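Local coordinates for protein putative PTS system, cellobiose-specific IIA component (Streptococcus mutans, PDB 3L8R) that probably acts as the IIA component of a cellobiose-type phosphotransferase system, relaying phosphoryl groups for sugar uptake as a trimer, at residues 40-45 and 104-109. Residues are numbered along the deposited sequence; the frame is centred on the assembly and turned at random.
Sequences IVHEAF and MTLREV
Segments 40-45 and 104-109 run nearly parallel, their helix axes 10.1 Å apart and inclined at 19°; the CA atoms of Val-41 and Arg-107 are the nearest across the pair, 6.1 Å apart. Leu-106 is the central side chain. Its CG lies anti to the backbone N (chi1 -175°), which carries both methyls across to helix 20-49. There Leu-106 CD2 meets Val-41 CG1 at 4.0 Å. Leu-106 CD2 also approaches His-42 NE2 at 4.0 Å, the leucine chain coming in roughly perpendicular to the histidine side chain. The other branch, Leu-106 CD1, comes to the edge of the Phe-45 ring, near its plane, 4.1 Å from Phe-45 CE2. The second methyl of Val-41, CG2, turns to Arg-107 CB at 4.1 Å. The charged end of Arg-107 leads away from this interface. One guanidinium face is covered by Glu-108 CG, and Arg-107 NH2 lies 3.2 Å from Glu-108 OE2, well out of the guanidinium plane, so charge alone attracts them. Phe-45 reaches Val-109 only in a long, doubtful contact. His-42 NE2 is hydrogen-bonded to Glu-108 OE1 of the third subunit. Helix 53-82 adds Ala-63 against Val-41 and Asn-64 against Arg-107. This is apolar packing between the first and last helices of a three-helix bundle, the fold of lactose/cellobiose-type IIA proteins, whose outer side takes part in the trimer interface.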
ATOM      1  N   ILE A  40      -5.733  -2.872 -15.123  1.00 17.27           N
ATOM      2  CA  ILE A  40      -6.668  -3.935 -15.395  1.00 17.32           C
ATOM      3  C   ILE A  40      -7.589  -4.105 -14.215  1.00 17.76           C
ATOM      4  O   ILE A  40      -8.809  -4.389 -14.380  1.00 18.33           O
ATOM      5  CB  ILE A  40      -6.009  -5.270 -15.793  1.00 16.77           C
ATOM      6  CG1 ILE A  40      -5.228  -5.129 -17.096  1.00 14.16           C
ATOM      7  CG2 ILE A  40      -7.083  -6.300 -16.043  1.00 19.70           C
ATOM      8  CD1 ILE A  40      -4.061  -6.072 -17.163  1.00 11.89           C
ATOM      9  N   VAL A  41      -7.035  -3.917 -13.021  1.00 16.42           N
ATOM     10  CA  VAL A  41      -7.892  -4.041 -11.858  1.00 16.00           C
ATOM     11  C   VAL A  41      -8.996  -2.997 -11.938  1.00 16.60           C
ATOM     12  O   VAL A  41     -10.156  -3.292 -11.611  1.00 16.46           O
ATOM     13  CB  VAL A  41      -7.136  -3.914 -10.534  1.00 15.34           C
ATOM     14  CG1 VAL A  41      -8.144  -3.819  -9.393  1.00 14.43           C
ATOM     15  CG2 VAL A  41      -6.206  -5.089 -10.347  1.00 14.45           C
ATOM     16  N   HIS A  42      -8.631  -1.779 -12.361  1.00 17.09           N
ATOM     17  CA  HIS A  42      -9.612  -0.712 -12.536  1.00 18.16           C
ATOM     18  C   HIS A  42     -10.650  -1.052 -13.601  1.00 18.68           C
ATOM     19  O   HIS A  42     -11.819  -0.826 -13.407  1.00 19.10           O
ATOM     20  CB  HIS A  42      -8.958   0.626 -12.832  1.00 18.17           C
ATOM     21  CG  HIS A  42      -8.506   1.333 -11.605  1.00 17.08           C
ATOM     22  ND1 HIS A  42      -9.392   1.915 -10.723  1.00 16.60           N
ATOM     23  CD2 HIS A  42      -7.266   1.528 -11.092  1.00 14.34           C
ATOM     24  CE1 HIS A  42      -8.716   2.453  -9.720  1.00 17.90           C
ATOM     25  NE2 HIS A  42      -7.423   2.232  -9.921  1.00 16.54           N
ATOM     26  N   GLU A  43     -10.229  -1.667 -14.687  1.00 20.30           N
ATOM     27  CA  GLU A  43     -11.181  -2.306 -15.613  1.00 21.39           C
ATOM     28  C   GLU A  43     -12.153  -3.195 -14.837  1.00 21.20           C
ATOM     29  O   GLU A  43     -13.367  -2.980 -14.910  1.00 21.19           O
ATOM     30  CB  GLU A  43     -10.468  -3.080 -16.725  1.00 21.33           C
ATOM     31  CG  GLU A  43      -9.574  -2.228 -17.604  1.00 23.01           C
ATOM     32  CD  GLU A  43      -9.246  -2.910 -18.919  1.00 27.45           C
ATOM     33  OE1 GLU A  43      -8.179  -3.524 -19.073  1.00 25.01           O
ATOM     34  OE2 GLU A  43     -10.094  -2.829 -19.826  1.00 35.37           O
ATOM     35  N   ALA A  44     -11.645  -4.113 -14.018  1.00 21.14           N
ATOM     36  CA  ALA A  44     -12.570  -4.927 -13.236  1.00 21.83           C
ATOM     37  C   ALA A  44     -13.508  -4.046 -12.407  1.00 23.21           C
ATOM     38  O   ALA A  44     -14.696  -4.367 -12.296  1.00 23.78           O
ATOM     39  CB  ALA A  44     -11.859  -5.936 -12.377  1.00 21.81           C
ATOM     40  N   PHE A  45     -13.010  -2.944 -11.819  1.00 23.44           N
ATOM     41  CA  PHE A  45     -13.928  -2.049 -11.123  1.00 22.88           C
ATOM     42  C   PHE A  45     -14.948  -1.394 -12.064  1.00 24.03           C
ATOM     43  O   PHE A  45     -16.077  -1.140 -11.669  1.00 24.28           O
ATOM     44  CB  PHE A  45     -13.197  -0.972 -10.344  1.00 21.70           C
ATOM     45  CG  PHE A  45     -12.629  -1.443  -9.034  1.00 20.63           C
ATOM     46  CD1 PHE A  45     -13.456  -2.022  -8.037  1.00 19.91           C
ATOM     47  CD2 PHE A  45     -11.273  -1.301  -8.766  1.00 15.46           C
ATOM     48  CE1 PHE A  45     -12.929  -2.444  -6.824  1.00 15.23           C
ATOM     49  CE2 PHE A  45     -10.757  -1.716  -7.562  1.00 15.06           C
ATOM     50  CZ  PHE A  45     -11.586  -2.287  -6.580  1.00 15.43           C
ATOM     51  N   MET A 104      -1.097  -5.134  -5.596  1.00 12.78           N
ATOM     52  CA  MET A 104      -1.595  -6.384  -4.969  1.00 13.25           C
ATOM     53  C   MET A 104      -2.739  -6.130  -3.983  1.00 12.91           C
ATOM     54  O   MET A 104      -3.802  -6.720  -4.090  1.00 13.06           O
ATOM     55  CB  MET A 104      -0.464  -7.072  -4.230  1.00 14.08           C
ATOM     56  CG  MET A 104      -0.893  -8.277  -3.349  1.00 20.77           C
ATOM     57  SD  MET A 104       0.627  -8.982  -2.622  1.00 34.46           S
ATOM     58  CE  MET A 104       0.723  -8.056  -1.069  1.00 29.93           C
ATOM     59  N   THR A 105      -2.511  -5.243  -3.018  1.00 12.48           N
ATOM     60  CA  THR A 105      -3.542  -4.887  -2.076  1.00 11.88           C
ATOM     61  C   THR A 105      -4.805  -4.460  -2.821  1.00 11.61           C
ATOM     62  O   THR A 105      -5.909  -4.858  -2.442  1.00 11.15           O
ATOM     63  CB  THR A 105      -3.106  -3.733  -1.150  1.00 11.97           C
ATOM     64  OG1 THR A 105      -1.802  -3.983  -0.595  1.00 12.55           O
ATOM     65  CG2 THR A 105      -4.105  -3.556  -0.034  1.00 13.14           C
ATOM     66  N   LEU A 106      -4.655  -3.669  -3.891  1.00 11.16           N
ATOM     67  CA  LEU A 106      -5.829  -3.203  -4.593  1.00 10.56           C
ATOM     68  C   LEU A 106      -6.559  -4.370  -5.277  1.00 12.27           C
ATOM     69  O   LEU A 106      -7.773  -4.382  -5.264  1.00 10.36           O
ATOM     70  CB  LEU A 106      -5.498  -2.106  -5.592  1.00 10.25           C
ATOM     71  CG  LEU A 106      -6.703  -1.480  -6.284  1.00  8.42           C
ATOM     72  CD1 LEU A 106      -7.482  -0.559  -5.330  1.00  7.06           C
ATOM     73  CD2 LEU A 106      -6.342  -0.758  -7.553  1.00  7.98           C
ATOM     74  N   ARG A 107      -5.846  -5.317  -5.905  1.00 13.73           N
ATOM     75  CA  ARG A 107      -6.536  -6.520  -6.457  1.00 16.47           C
ATOM     76  C   ARG A 107      -7.299  -7.237  -5.356  1.00 16.31           C
ATOM     77  O   ARG A 107      -8.423  -7.614  -5.555  1.00 16.59           O
ATOM     78  CB  ARG A 107      -5.581  -7.527  -7.112  1.00 17.03           C
ATOM     79  CG  ARG A 107      -5.888  -8.950  -6.626  1.00 24.43           C
ATOM     80  CD  ARG A 107      -4.732 -10.024  -6.678  1.00 32.72           C
ATOM     81  NE  ARG A 107      -3.702 -10.027  -5.619  1.00 35.42           N
ATOM     82  CZ  ARG A 107      -3.602 -10.937  -4.623  1.00 41.75           C
ATOM     83  NH1 ARG A 107      -4.510 -11.918  -4.448  1.00 41.06           N
ATOM     84  NH2 ARG A 107      -2.586 -10.863  -3.753  1.00 42.53           N
ATOM     85  N   GLU A 108      -6.670  -7.411  -4.192  1.00 16.82           N
ATOM     86  CA  GLU A 108      -7.278  -8.060  -3.045  1.00 16.59           C
ATOM     87  C   GLU A 108      -8.582  -7.387  -2.697  1.00 17.43           C
ATOM     88  O   GLU A 108      -9.601  -8.061  -2.543  1.00 18.64           O
ATOM     89  CB  GLU A 108      -6.352  -8.035  -1.849  1.00 16.44           C
ATOM     90  CG  GLU A 108      -5.252  -9.080  -1.930  1.00 18.21           C
ATOM     91  CD  GLU A 108      -4.272  -9.034  -0.784  1.00 22.99           C
ATOM     92  OE1 GLU A 108      -4.650  -8.839   0.389  1.00 26.54           O
ATOM     93  OE2 GLU A 108      -3.094  -9.235  -1.031  1.00 28.10           O
ATOM     94  N   VAL A 109      -8.589  -6.072  -2.541  1.00 17.60           N
ATOM     95  CA  VAL A 109      -9.889  -5.445  -2.431  1.00 17.29           C
ATOM     96  C   VAL A 109     -10.374  -5.367  -3.842  1.00 19.70           C
ATOM     97  O   VAL A 109      -9.684  -4.893  -4.732  1.00 22.04           O
ATOM     98  CB  VAL A 109      -9.911  -4.099  -1.615  1.00 17.08           C
ATOM     99  CG1 VAL A 109      -8.543  -3.700  -1.075  1.00 14.74           C
ATOM    100  CG2 VAL A 109     -10.709  -2.988  -2.285  1.00 10.41           C
TER